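Local coordinates for branched-chain-amino-acid aminotransferase (Pseudomonas aeruginosa, PDB 6NST), which probably catalyses reversible transfer of the amino group between leucine, isoleucine or valine and 2-oxoglutarate, using pyridoxal 5'-phosphate as cofactor, at residues 57-62 / 75-80; 66-71 / 157-162; 101-106 / 117-122. The protein carries 1 engineered substitution. All coordinates share one frame; numbering follows the deposited sequence.

Contact 1: 57-62 / 75-80. With SO4 (sulfate ion), chain G.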
ATOM      1  N   ALA A  57     -17.064 -28.838  11.966  1.00 26.55           N
ATOM      2  CA  ALA A  57     -16.346 -27.752  11.305  1.00 22.20           C
ATOM      3  C   ALA A  57     -16.361 -26.483  12.147  1.00 23.24           C
ATOM      4  O   ALA A  57     -15.381 -25.730  12.162  1.00 28.15           O
ATOM      5  CB  ALA A  57     -16.944 -27.487   9.924  1.00 12.94           C
ATOM      6  N   HIS A  58     -17.462 -26.227  12.854  1.00 16.98           N
ATOM      7  CA  HIS A  58     -17.525 -25.033  13.688  1.00 18.04           C
ATOM      8  C   HIS A  58     -16.691 -25.200  14.952  1.00 25.66           C
ATOM      9  O   HIS A  58     -16.058 -24.244  15.414  1.00 28.37           O
ATOM     10  CB  HIS A  58     -18.981 -24.705  14.022  1.00 13.04           C
ATOM     11  CG  HIS A  58     -19.736 -24.113  12.874  1.00 25.54           C
ATOM     12  ND1 HIS A  58     -19.653 -22.779  12.538  1.00 21.63           N
ATOM     13  CD2 HIS A  58     -20.575 -24.676  11.971  1.00 24.30           C
ATOM     14  CE1 HIS A  58     -20.412 -22.544  11.483  1.00 20.24           C
ATOM     15  NE2 HIS A  58     -20.983 -23.678  11.119  1.00 22.79           N
ATOM     16  N   THR A  59     -16.679 -26.406  15.524  1.00 21.60           N
ATOM     17  CA  THR A  59     -15.844 -26.663  16.691  1.00 20.42           C
ATOM     18  C   THR A  59     -14.366 -26.651  16.321  1.00 23.34           C
ATOM     19  O   THR A  59     -13.537 -26.127  17.075  1.00 23.44           O
ATOM     20  CB  THR A  59     -16.235 -27.998  17.331  1.00 21.21           C
ATOM     21  OG1 THR A  59     -17.579 -27.917  17.823  1.00 21.67           O
ATOM     22  CG2 THR A  59     -15.300 -28.342  18.483  1.00 12.96           C
ATOM     23  N   ASP A  60     -14.019 -27.209  15.158  1.00 22.84           N
ATOM     24  CA  ASP A  60     -12.628 -27.194  14.713  1.00 25.48           C
ATOM     25  C   ASP A  60     -12.150 -25.773  14.444  1.00 13.56           C
ATOM     26  O   ASP A  60     -10.998 -25.434  14.733  1.00 23.71           O
ATOM     27  CB  ASP A  60     -12.461 -28.051  13.458  1.00 29.05           C
ATOM     28  CG  ASP A  60     -12.439 -29.535  13.760  1.00 28.33           C
ATOM     29  OD1 ASP A  60     -12.339 -29.903  14.950  1.00 30.66           O
ATOM     30  OD2 ASP A  60     -12.522 -30.333  12.802  1.00 28.58           O
ATOM     31  N   ARG A  61     -13.018 -24.928  13.883  1.00 17.39           N
ATOM     32  CA  ARG A  61     -12.622 -23.550  13.628  1.00 17.52           C
ATOM     33  C   ARG A  61     -12.486 -22.765  14.923  1.00 25.85           C
ATOM     34  O   ARG A  61     -11.635 -21.871  15.017  1.00 22.29           O
ATOM     35  CB  ARG A  61     -13.622 -22.873  12.692  1.00 25.40           C
ATOM     36  CG  ARG A  61     -13.123 -21.557  12.123  1.00 16.33           C
ATOM     37  CD  ARG A  61     -14.030 -21.058  11.017  1.00 15.58           C
ATOM     38  NE  ARG A  61     -15.356 -20.698  11.508  1.00 14.94           N
ATOM     39  CZ  ARG A  61     -16.342 -20.258  10.735  1.00 25.46           C
ATOM     40  NH1 ARG A  61     -17.518 -19.950  11.266  1.00 22.54           N
ATOM     41  NH2 ARG A  61     -16.152 -20.126   9.428  1.00 28.64           N
ATOM     42  N   LEU A  62     -13.302 -23.084  15.931  1.00 20.56           N
ATOM     43  CA  LEU A  62     -13.147 -22.442  17.231  1.00 21.54           C
ATOM     44  C   LEU A  62     -11.775 -22.742  17.825  1.00 14.59           C
ATOM     45  O   LEU A  62     -11.091 -21.836  18.317  1.00 18.47           O
ATOM     46  CB  LEU A  62     -14.254 -22.895  18.181  1.00 11.72           C
ATOM     47  CG  LEU A  62     -14.334 -22.134  19.505  1.00 22.36           C
ATOM     48  CD1 LEU A  62     -14.791 -20.696  19.272  1.00 18.03           C
ATOM     49  CD2 LEU A  62     -15.253 -22.842  20.490  1.00 13.97           C
ATOM     50  N   TYR A  75     -11.132 -27.073  27.543  1.00 25.99           N
ATOM     51  CA  TYR A  75     -11.983 -28.200  27.211  1.00 20.00           C
ATOM     52  C   TYR A  75     -11.598 -28.726  25.838  1.00 21.26           C
ATOM     53  O   TYR A  75     -11.010 -28.017  25.017  1.00 29.73           O
ATOM     54  CB  TYR A  75     -13.469 -27.808  27.247  1.00 22.49           C
ATOM     55  CG  TYR A  75     -13.856 -27.182  28.564  1.00 30.46           C
ATOM     56  CD1 TYR A  75     -14.150 -27.974  29.667  1.00 24.96           C
ATOM     57  CD2 TYR A  75     -13.894 -25.800  28.716  1.00 24.93           C
ATOM     58  CE1 TYR A  75     -14.484 -27.411  30.881  1.00 24.63           C
ATOM     59  CE2 TYR A  75     -14.228 -25.227  29.926  1.00 25.29           C
ATOM     60  CZ  TYR A  75     -14.523 -26.039  31.004  1.00 30.67           C
ATOM     61  OH  TYR A  75     -14.852 -25.478  32.212  1.00 32.29           O
ATOM     62  N   SER A  76     -11.931 -29.985  25.600  1.00 23.31           N
ATOM     63  CA  SER A  76     -11.589 -30.637  24.350  1.00 24.75           C
ATOM     64  C   SER A  76     -12.705 -30.458  23.329  1.00 21.05           C
ATOM     65  O   SER A  76     -13.800 -29.984  23.639  1.00 28.84           O
ATOM     66  CB  SER A  76     -11.319 -32.117  24.585  1.00 24.86           C
ATOM     67  OG  SER A  76     -12.474 -32.756  25.099  1.00 36.11           O
ATOM     68  N   ARG A  77     -12.415 -30.857  22.091  1.00 14.06           N
ATOM     69  CA  ARG A  77     -13.414 -30.754  21.034  1.00 13.87           C
ATOM     70  C   ARG A  77     -14.631 -31.621  21.336  1.00 16.84           C
ATOM     71  O   ARG A  77     -15.769 -31.213  21.077  1.00 24.38           O
ATOM     72  CB  ARG A  77     -12.792 -31.134  19.692  1.00 16.25           C
ATOM     73  CG  ARG A  77     -11.732 -30.155  19.224  1.00 28.83           C
ATOM     74  CD  ARG A  77     -11.055 -30.633  17.954  1.00 29.30           C
ATOM     75  NE  ARG A  77     -10.108 -29.646  17.444  1.00 29.75           N
ATOM     76  CZ  ARG A  77      -8.872 -29.490  17.906  1.00 20.60           C
ATOM     77  NH1 ARG A  77      -8.429 -30.250  18.898  1.00 27.89           N
ATOM     78  NH2 ARG A  77      -8.080 -28.568  17.381  1.00 22.14           N
ATOM     79  N   ASP A  78     -14.414 -32.815  21.896  1.00 26.56           N
ATOM     80  CA  ASP A  78     -15.537 -33.699  22.194  1.00 19.82           C
ATOM     81  C   ASP A  78     -16.444 -33.098  23.261  1.00 26.40           C
ATOM     82  O   ASP A  78     -17.670 -33.249  23.196  1.00 25.29           O
ATOM     83  CB  ASP A  78     -15.031 -35.072  22.634  1.00 21.50           C
ATOM     84  CG  ASP A  78     -16.157 -36.063  22.864  1.00 21.02           C
ATOM     85  OD1 ASP A  78     -16.768 -36.512  21.872  1.00 24.39           O
ATOM     86  OD2 ASP A  78     -16.433 -36.393  24.036  1.00 37.24           O
ATOM     87  N   GLU A  79     -15.865 -32.413  24.250  1.00 25.77           N
ATOM     88  CA  GLU A  79     -16.688 -31.741  25.251  1.00 23.93           C
ATOM     89  C   GLU A  79     -17.457 -30.578  24.639  1.00 25.63           C
ATOM     90  O   GLU A  79     -18.634 -30.370  24.958  1.00 24.00           O
ATOM     91  CB  GLU A  79     -15.822 -31.252  26.408  1.00 24.34           C
ATOM     92  CG  GLU A  79     -15.019 -32.340  27.089  1.00 33.59           C
ATOM     93  CD  GLU A  79     -14.279 -31.827  28.304  1.00 33.12           C
ATOM     94  OE1 GLU A  79     -14.930 -31.595  29.344  1.00 43.03           O
ATOM     95  OE2 GLU A  79     -13.048 -31.636  28.214  1.00 37.79           O
ATOM     96  N   ILE A  80     -16.811 -29.813  23.756  1.00 18.35           N
ATOM     97  CA  ILE A  80     -17.477 -28.671  23.138  1.00 17.86           C
ATOM     98  C   ILE A  80     -18.598 -29.138  22.220  1.00 27.07           C
ATOM     99  O   ILE A  80     -19.693 -28.560  22.213  1.00 25.49           O
ATOM    100  CB  ILE A  80     -16.454 -27.794  22.393  1.00 17.57           C
ATOM    101  CG1 ILE A  80     -15.457 -27.195  23.383  1.00 22.22           C
ATOM    102  CG2 ILE A  80     -17.158 -26.690  21.624  1.00 19.26           C
ATOM    103  CD1 ILE A  80     -16.112 -26.417  24.505  1.00 15.98           C
TER
HETATM  104  S   SO4 G 401     -19.787 -18.666   8.163  1.00 38.28           S
HETATM  105  O1  SO4 G 401     -18.740 -19.594   8.580  1.00 28.02           O
HETATM  106  O2  SO4 G 401     -20.709 -18.444   9.268  1.00 28.19           O
HETATM  107  O3  SO4 G 401     -19.188 -17.392   7.765  1.00 40.30           O
HETATM  108  O4  SO4 G 401     -20.513 -19.236   7.031  1.00 28.93           O
HETATM  109  O   HOH W   1      -9.370 -27.855  14.873  1.00 27.45           O
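T59 and R77 have the nearest CA atoms (6.4 Å) where helix 55-68 passes the start of helix 77-89, in segments 57-62 and 75-80. T59 enters methyl first: CG2 stands anti to its own backbone N (chi1 of OG1 -64°) and lies 3.9 Å from R77 CB and 4.0 Å from I80 CG2. Threonine suits this buried spot because its two branches do different work. While the methyl packs, OG1 is hydrogen-bonded to N81 and to the carbonyl of L55. I80 also meets L62, more loosely, with CG2 4.4 Å from L62 CD2.

Toward solvent the contact turns ionic. R77 runs extended from CG to NE and meets D60 at about a right angle; D60 OD1 forms a salt bridge to NE at 3.4 Å, approaching the guanidinium at its edge. The carboxylate and guanidinium planes are 67° apart, so this is no flat two-pronged pairing. A water makes a second link, between the backbone carbonyl O of D60 and R77 NH2. S76 is the N-cap, and its backbone N donates to E79 OE2 in the first turn.

Away from the interface, R61 grips one sulfate oxygen with NH1 and NH2 (NH2 to O1 2.8 Å), while E39 holds its NE. T257, T221 and the backbone N of I220 also bind this ion, probably from the crystallisation liquor, consistent with a cradle for the cofactor's phosphate. A57, H58 and R61 pack on I220 of helix 220-231, so helix 55-68 lies between that helix and helix 77-89, with L62 resting on V37 and E39 of strand 36-46.

Contact 2: 66-71 / 157-162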
ATOM      1  N   ALA A  66      -8.702 -20.180  18.497  1.00 10.75           N
ATOM      2  CA  ALA A  66      -8.006 -20.076  19.774  1.00 20.69           C
ATOM      3  C   ALA A  66      -6.525 -20.399  19.631  1.00 21.78           C
ATOM      4  O   ALA A  66      -5.695 -19.834  20.354  1.00 20.88           O
ATOM      5  CB  ALA A  66      -8.658 -20.999  20.803  1.00 11.22           C
ATOM      6  N   HIS A  67      -6.176 -21.302  18.711  1.00 10.78           N
ATOM      7  CA  HIS A  67      -4.769 -21.614  18.479  1.00 17.14           C
ATOM      8  C   HIS A  67      -4.051 -20.440  17.825  1.00 23.30           C
ATOM      9  O   HIS A  67      -2.887 -20.162  18.138  1.00 25.04           O
ATOM     10  CB  HIS A  67      -4.653 -22.876  17.620  1.00 14.09           C
ATOM     11  CG  HIS A  67      -3.243 -23.282  17.317  1.00 20.65           C
ATOM     12  ND1 HIS A  67      -2.360 -23.697  18.290  1.00 28.20           N
ATOM     13  CD2 HIS A  67      -2.569 -23.349  16.145  1.00 20.44           C
ATOM     14  CE1 HIS A  67      -1.200 -23.995  17.732  1.00 29.36           C
ATOM     15  NE2 HIS A  67      -1.301 -23.792  16.430  1.00 23.09           N
ATOM     16  N   ILE A  68      -4.732 -19.733  16.921  1.00 14.87           N
ATOM     17  CA  ILE A  68      -4.142 -18.549  16.305  1.00 10.44           C
ATOM     18  C   ILE A  68      -3.893 -17.469  17.351  1.00 15.43           C
ATOM     19  O   ILE A  68      -2.843 -16.813  17.352  1.00 19.48           O
ATOM     20  CB  ILE A  68      -5.045 -18.039  15.166  1.00 10.34           C
ATOM     21  CG1 ILE A  68      -5.075 -19.054  14.022  1.00 17.07           C
ATOM     22  CG2 ILE A  68      -4.574 -16.680  14.678  1.00 13.50           C
ATOM     23  CD1 ILE A  68      -6.108 -18.763  12.956  1.00 16.53           C
ATOM     24  N   MET A  69      -4.840 -17.277  18.264  1.00 13.61           N
ATOM     25  CA  MET A  69      -4.742 -16.239  19.283  1.00 22.16           C
ATOM     26  C   MET A  69      -3.962 -16.685  20.511  1.00 23.22           C
ATOM     27  O   MET A  69      -3.889 -15.923  21.481  1.00 28.65           O
ATOM     28  CB  MET A  69      -6.141 -15.781  19.705  1.00 18.40           C
ATOM     29  CG  MET A  69      -6.962 -15.210  18.567  1.00 19.70           C
ATOM     30  SD  MET A  69      -6.180 -13.759  17.844  1.00 31.91           S
ATOM     31  CE  MET A  69      -7.250 -13.468  16.438  1.00 26.51           C
ATOM     32  N   ASN A  70      -3.388 -17.887  20.489  1.00 25.04           N
ATOM     33  CA  ASN A  70      -2.645 -18.431  21.626  1.00 30.82           C
ATOM     34  C   ASN A  70      -3.524 -18.522  22.871  1.00 27.65           C
ATOM     35  O   ASN A  70      -3.075 -18.281  23.993  1.00 19.54           O
ATOM     36  CB  ASN A  70      -1.382 -17.613  21.909  1.00 34.56           C
ATOM     37  CG  ASN A  70      -0.117 -18.431  21.760  1.00 46.74           C
ATOM     38  OD1 ASN A  70      -0.125 -19.506  21.160  1.00 49.36           O
ATOM     39  ND2 ASN A  70       0.982 -17.926  22.307  1.00 56.35           N
ATOM     40  N   MET A  71      -4.793 -18.872  22.670  1.00 23.14           N
ATOM     41  CA  MET A  71      -5.726 -19.112  23.763  1.00 18.39           C
ATOM     42  C   MET A  71      -5.904 -20.615  23.929  1.00 19.31           C
ATOM     43  O   MET A  71      -6.263 -21.311  22.974  1.00 25.94           O
ATOM     44  CB  MET A  71      -7.077 -18.447  23.497  1.00 20.68           C
ATOM     45  CG  MET A  71      -7.029 -16.938  23.344  1.00 23.81           C
ATOM     46  SD  MET A  71      -8.686 -16.254  23.144  1.00 23.76           S
ATOM     47  CE  MET A  71      -9.404 -16.642  24.739  1.00 22.91           C
ATOM     48  N   THR A 157      -7.071 -12.853  10.010  1.00 11.95           N
ATOM     49  CA  THR A 157      -8.296 -12.969   9.231  1.00 11.95           C
ATOM     50  C   THR A 157      -8.841 -14.391   9.170  1.00 16.09           C
ATOM     51  O   THR A 157      -9.995 -14.570   8.764  1.00 13.61           O
ATOM     52  CB  THR A 157      -8.064 -12.442   7.811  1.00 16.93           C
ATOM     53  OG1 THR A 157      -6.988 -13.160   7.196  1.00 15.47           O
ATOM     54  CG2 THR A 157      -7.721 -10.956   7.846  1.00 21.55           C
ATOM     55  N   ARG A 158      -8.056 -15.397   9.557  1.00 17.30           N
ATOM     56  CA  ARG A 158      -8.552 -16.768   9.601  1.00 14.26           C
ATOM     57  C   ARG A 158      -9.209 -17.118  10.927  1.00 20.69           C
ATOM     58  O   ARG A 158      -9.895 -18.144  11.011  1.00 19.26           O
ATOM     59  CB  ARG A 158      -7.416 -17.763   9.333  1.00 25.18           C
ATOM     60  CG  ARG A 158      -6.646 -17.502   8.051  1.00 40.25           C
ATOM     61  CD  ARG A 158      -7.585 -17.246   6.885  1.00 50.46           C
ATOM     62  NE  ARG A 158      -6.856 -16.935   5.660  1.00 59.75           N
ATOM     63  CZ  ARG A 158      -7.397 -16.338   4.603  1.00 67.03           C
ATOM     64  NH1 ARG A 158      -8.673 -15.978   4.624  1.00 63.84           N
ATOM     65  NH2 ARG A 158      -6.657 -16.093   3.530  1.00 73.89           N
ATOM     66  N   ALA A 159      -9.005 -16.309  11.959  1.00 14.69           N
ATOM     67  CA  ALA A 159      -9.632 -16.527  13.252  1.00 14.99           C
ATOM     68  C   ALA A 159     -10.894 -15.683  13.357  1.00 26.49           C
ATOM     69  O   ALA A 159     -10.946 -14.555  12.858  1.00 27.49           O
ATOM     70  CB  ALA A 159      -8.675 -16.181  14.394  1.00 17.31           C
ATOM     71  N   LYS A 160     -11.916 -16.242  13.999  1.00 28.25           N
ATOM     72  CA  LYS A 160     -13.166 -15.528  14.245  1.00 28.86           C
ATOM     73  C   LYS A 160     -13.086 -14.961  15.659  1.00 29.72           C
ATOM     74  O   LYS A 160     -13.578 -15.540  16.627  1.00 36.78           O
ATOM     75  CB  LYS A 160     -14.361 -16.456  14.048  1.00 23.97           C
ATOM     76  CG  LYS A 160     -15.701 -15.750  13.973  1.00 38.48           C
ATOM     77  CD  LYS A 160     -16.802 -16.701  13.522  1.00 44.66           C
ATOM     78  CE  LYS A 160     -18.124 -15.968  13.357  1.00 49.79           C
ATOM     79  NZ  LYS A 160     -19.200 -16.855  12.836  1.00 59.72           N
ATOM     80  N   SER A 161     -12.435 -13.808  15.771  1.00 26.08           N
ATOM     81  CA  SER A 161     -12.137 -13.183  17.052  1.00 27.81           C
ATOM     82  C   SER A 161     -13.172 -12.116  17.398  1.00 31.67           C
ATOM     83  O   SER A 161     -13.749 -11.473  16.518  1.00 28.65           O
ATOM     84  CB  SER A 161     -10.737 -12.563  17.043  1.00 29.35           C
ATOM     85  OG  SER A 161     -10.606 -11.603  16.012  1.00 43.31           O
ATOM     86  N   ASN A 162     -13.388 -11.931  18.703  1.00 23.02           N
ATOM     87  CA  ASN A 162     -14.423 -11.018  19.180  1.00 15.97           C
ATOM     88  C   ASN A 162     -14.166  -9.589  18.714  1.00 21.50           C
ATOM     89  O   ASN A 162     -14.962  -9.012  17.967  1.00 13.78           O
ATOM     90  CB  ASN A 162     -14.508 -11.073  20.709  1.00 16.17           C
ATOM     91  CG  ASN A 162     -14.970 -12.419  21.225  1.00 22.04           C
ATOM     92  OD1 ASN A 162     -14.945 -13.417  20.506  1.00 32.88           O
ATOM     93  ND2 ASN A 162     -15.390 -12.457  22.486  1.00 24.90           N
TER
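R158 brings a guanidinium to this contact, yet it touches I68 through its aliphatic root, with CB 4.0 Å from I68 CD1. Its chain bends at chi2 (-47°), which carries the guanidinium away from the helix; T157 OG1 lies over one face, offset toward the rim, and NE makes a weak hydrogen bond to T242 of a second subunit. The backbone N of R158 is held by D244 of that subunit.

A159 is the focus of the packing. Its CB is met by I68 CD1 at 3.9 Å and by M69 CE at 3.7 Å, and so small a side chain lets two longer ones converge on it. Flexible and unbranched, M69 folds at chi2 (-61°), bringing its methyl against both A159 and S161, where CE is also 3.7 Å from S161 CB. The C-terminal end of helix 55-68 is closed by a Schellman motif: N70 takes a positive phi of 59°, which asparagine tolerates well, and M71 N reaches back to A66 O at 2.7 Å.

No hydrogen bond crosses between 66-71 and 157-162, so shape and dispersion alone match them. Hydrogen bonds to the loop come from outside, among them K160 N to S65 OG and backbone bonds of K160 to F38 and N162 to G36. The apolar contacts fall on A159 and S161, flanking K160, by similarity the pyridoxal phosphate lysine, though no cofactor is attached here.

Contact 3: 101-106 / 117-122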
ATOM      1  N   MET A 101     -18.448 -19.315  22.651  1.00 22.39           N
ATOM      2  CA  MET A 101     -17.577 -18.159  22.814  1.00 24.47           C
ATOM      3  C   MET A 101     -16.529 -18.453  23.875  1.00 26.71           C
ATOM      4  O   MET A 101     -16.861 -18.895  24.979  1.00 22.24           O
ATOM      5  CB  MET A 101     -18.388 -16.909  23.176  1.00 14.02           C
ATOM      6  CG  MET A 101     -17.659 -15.600  22.929  1.00 31.59           C
ATOM      7  SD  MET A 101     -16.755 -15.013  24.370  1.00 36.89           S
ATOM      8  CE  MET A 101     -18.099 -14.367  25.363  1.00 43.96           C
ATOM      9  N   VAL A 102     -15.269 -18.208  23.523  1.00 29.09           N
ATOM     10  CA  VAL A 102     -14.120 -18.421  24.396  1.00 12.95           C
ATOM     11  C   VAL A 102     -13.549 -17.056  24.752  1.00 25.42           C
ATOM     12  O   VAL A 102     -13.307 -16.233  23.862  1.00 12.73           O
ATOM     13  CB  VAL A 102     -13.063 -19.302  23.709  1.00 13.22           C
ATOM     14  CG1 VAL A 102     -11.829 -19.445  24.575  1.00 20.94           C
ATOM     15  CG2 VAL A 102     -13.646 -20.665  23.358  1.00 12.54           C
ATOM     16  N   PHE A 103     -13.342 -16.808  26.047  1.00 18.07           N
ATOM     17  CA  PHE A 103     -12.906 -15.486  26.476  1.00 21.05           C
ATOM     18  C   PHE A 103     -12.040 -15.583  27.725  1.00 27.25           C
ATOM     19  O   PHE A 103     -12.173 -16.514  28.523  1.00 21.15           O
ATOM     20  CB  PHE A 103     -14.101 -14.550  26.732  1.00 14.08           C
ATOM     21  CG  PHE A 103     -14.977 -14.958  27.888  1.00 19.66           C
ATOM     22  CD1 PHE A 103     -14.803 -14.393  29.143  1.00 24.14           C
ATOM     23  CD2 PHE A 103     -15.995 -15.884  27.714  1.00 20.47           C
ATOM     24  CE1 PHE A 103     -15.614 -14.754  30.203  1.00 25.01           C
ATOM     25  CE2 PHE A 103     -16.810 -16.249  28.771  1.00 30.56           C
ATOM     26  CZ  PHE A 103     -16.621 -15.682  30.017  1.00 29.45           C
ATOM     27  N   TYR A 104     -11.147 -14.605  27.876  1.00 21.99           N
ATOM     28  CA  TYR A 104     -10.327 -14.496  29.074  1.00 23.17           C
ATOM     29  C   TYR A 104     -11.151 -13.947  30.230  1.00 32.48           C
ATOM     30  O   TYR A 104     -12.022 -13.097  30.046  1.00 33.56           O
ATOM     31  CB  TYR A 104      -9.123 -13.587  28.820  1.00 28.74           C
ATOM     32  CG  TYR A 104      -7.988 -14.242  28.066  1.00 26.20           C
ATOM     33  CD1 TYR A 104      -7.617 -15.555  28.329  1.00 29.76           C
ATOM     34  CD2 TYR A 104      -7.287 -13.546  27.088  1.00 15.85           C
ATOM     35  CE1 TYR A 104      -6.577 -16.155  27.640  1.00 30.61           C
ATOM     36  CE2 TYR A 104      -6.247 -14.138  26.395  1.00 12.98           C
ATOM     37  CZ  TYR A 104      -5.897 -15.442  26.673  1.00 18.97           C
ATOM     38  OH  TYR A 104      -4.863 -16.034  25.985  1.00 22.47           O
ATOM     39  N   GLY A 105     -10.859 -14.431  31.435  1.00 31.22           N
ATOM     40  CA  GLY A 105     -11.630 -14.075  32.608  1.00 29.36           C
ATOM     41  C   GLY A 105     -11.198 -12.757  33.217  1.00 33.06           C
ATOM     42  O   GLY A 105     -10.480 -11.959  32.609  1.00 28.84           O
ATOM     43  N   SER A 106     -11.645 -12.533  34.454  1.00 30.71           N
ATOM     44  CA  SER A 106     -11.303 -11.316  35.181  1.00 35.51           C
ATOM     45  C   SER A 106     -10.174 -11.537  36.185  1.00 42.73           C
ATOM     46  O   SER A 106     -10.330 -11.257  37.380  1.00 40.86           O
ATOM     47  CB  SER A 106     -12.546 -10.765  35.876  1.00 40.60           C
ATOM     48  OG  SER A 106     -13.157 -11.760  36.669  1.00 48.23           O
ATOM     49  N   LYS A 117      -7.339 -16.549  33.061  1.00 31.06           N
ATOM     50  CA  LYS A 117      -8.084 -17.792  32.955  1.00 23.56           C
ATOM     51  C   LYS A 117      -8.999 -17.747  31.739  1.00 31.70           C
ATOM     52  O   LYS A 117      -9.593 -16.711  31.428  1.00 30.34           O
ATOM     53  CB  LYS A 117      -8.902 -18.046  34.223  1.00 33.62           C
ATOM     54  CG  LYS A 117      -9.540 -19.424  34.289  1.00 47.29           C
ATOM     55  CD  LYS A 117     -10.265 -19.629  35.611  1.00 60.61           C
ATOM     56  CE  LYS A 117     -10.901 -21.007  35.691  1.00 61.72           C
ATOM     57  NZ  LYS A 117     -11.905 -21.215  34.610  1.00 62.87           N
ATOM     58  N   VAL A 118      -9.099 -18.877  31.048  1.00 21.34           N
ATOM     59  CA  VAL A 118      -9.939 -19.009  29.865  1.00 26.96           C
ATOM     60  C   VAL A 118     -11.288 -19.572  30.284  1.00 29.46           C
ATOM     61  O   VAL A 118     -11.359 -20.624  30.932  1.00 18.41           O
ATOM     62  CB  VAL A 118      -9.274 -19.911  28.811  1.00 25.54           C
ATOM     63  CG1 VAL A 118     -10.175 -20.061  27.605  1.00 13.50           C
ATOM     64  CG2 VAL A 118      -7.921 -19.347  28.402  1.00 18.04           C
ATOM     65  N   HIS A 119     -12.358 -18.868  29.920  1.00 35.61           N
ATOM     66  CA  HIS A 119     -13.723 -19.308  30.161  1.00 32.11           C
ATOM     67  C   HIS A 119     -14.412 -19.591  28.833  1.00 27.37           C
ATOM     68  O   HIS A 119     -14.066 -19.009  27.802  1.00 20.18           O
ATOM     69  CB  HIS A 119     -14.515 -18.256  30.942  1.00 28.13           C
ATOM     70  CG  HIS A 119     -13.921 -17.921  32.275  1.00 40.23           C
ATOM     71  ND1 HIS A 119     -14.506 -18.294  33.465  1.00 41.92           N
ATOM     72  CD2 HIS A 119     -12.793 -17.249  32.605  1.00 42.53           C
ATOM     73  CE1 HIS A 119     -13.765 -17.865  34.471  1.00 46.13           C
ATOM     74  NE2 HIS A 119     -12.719 -17.228  33.977  1.00 46.85           N
ATOM     75  N   VAL A 120     -15.395 -20.490  28.864  1.00 22.82           N
ATOM     76  CA  VAL A 120     -16.130 -20.890  27.668  1.00 21.81           C
ATOM     77  C   VAL A 120     -17.619 -20.865  27.986  1.00 26.98           C
ATOM     78  O   VAL A 120     -18.046 -21.401  29.014  1.00 24.38           O
ATOM     79  CB  VAL A 120     -15.711 -22.290  27.178  1.00 26.08           C
ATOM     80  CG1 VAL A 120     -16.502 -22.681  25.943  1.00 14.26           C
ATOM     81  CG2 VAL A 120     -14.217 -22.337  26.900  1.00 21.69           C
ATOM     82  N   ILE A 121     -18.411 -20.250  27.106  1.00 24.45           N
ATOM     83  CA  ILE A 121     -19.864 -20.245  27.235  1.00 30.22           C
ATOM     84  C   ILE A 121     -20.484 -20.642  25.905  1.00 29.15           C
ATOM     85  O   ILE A 121     -19.964 -20.319  24.832  1.00 33.98           O
ATOM     86  CB  ILE A 121     -20.416 -18.875  27.695  1.00 31.55           C
ATOM     87  CG1 ILE A 121     -19.935 -17.752  26.764  1.00 19.81           C
ATOM     88  CG2 ILE A 121     -20.033 -18.606  29.130  1.00 31.59           C
ATOM     89  CD1 ILE A 121     -20.994 -17.280  25.775  1.00 15.84           C
ATOM     90  N   ILE A 122     -21.596 -21.370  25.982  1.00 23.90           N
ATOM     91  CA  ILE A 122     -22.321 -21.779  24.784  1.00 23.83           C
ATOM     92  C   ILE A 122     -23.803 -21.504  24.995  1.00 32.47           C
ATOM     93  O   ILE A 122     -24.493 -22.256  25.693  1.00 27.06           O
ATOM     94  CB  ILE A 122     -22.085 -23.260  24.437  1.00 21.75           C
ATOM     95  CG1 ILE A 122     -20.584 -23.541  24.310  1.00 18.01           C
ATOM     96  CG2 ILE A 122     -22.799 -23.619  23.140  1.00 20.10           C
ATOM     97  CD1 ILE A 122     -20.249 -24.979  24.033  1.00 18.17           C
TER
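F103 leaves its strand with CG between the backbone N and the carbonyl carbon (chi1 66°), a torsion that leans the ring across the neighbouring strand over H119. From CB the path reaches CG, then CD2, which passes 3.7 Å from H119 O. CE2 meets I121 CG1, which lies at the ring edge, and at the tip CZ lies 3.5 Å from H119 CB. That methylene sits over the ring face in a CH-pi contact, whereas the imidazole is slid aside, nearly parallel (18°) but barely overlapping. A flat phenyl can offer both face and edge; H31 of a third subunit meets it edge-to-face.

Strands 96-104 and 118-126 are neighbours in the antiparallel sheet of this chain. M101-I121 and F103-H119 are hydrogen-bonded pairs (H119 N to F103 O 2.7 Å). V102-V120 and Y104-V118 are non-hydrogen-bonded pairs, with beta-branched valines and Y104 on the other face, where the Y104 ring edge meets V118 CG2 and V102 CG1 touches V118 CG1 at 3.5 Å. G105, lacking a side chain, bonds through N to K117 O and brings CA within 3.4 Å of H119 CD2. D13 bonds one ring nitrogen, ND1, while buried NE2 has no partner in the model.

The three contacts lie 13 to 14 Å apart, centre to centre. Contacts 1 and 2 share helix 55-68, and their segments alternate along the chain; contact 1 closes before contact 3 opens, and contact 3 is nested inside the long loop closed by contact 2. The sheet of contact 3 backs both others: V102 packs against L62 of contact 1 and M71 of contact 2, while I80 rests on V120. Contact 2 brings in the loop before helix 166-177, where K160 NZ comes 3.9 Å from R61 NH1. Helix and sheet thus converge beside the probable cofactor site, and contacts 2 and 3 both also touch the third subunit.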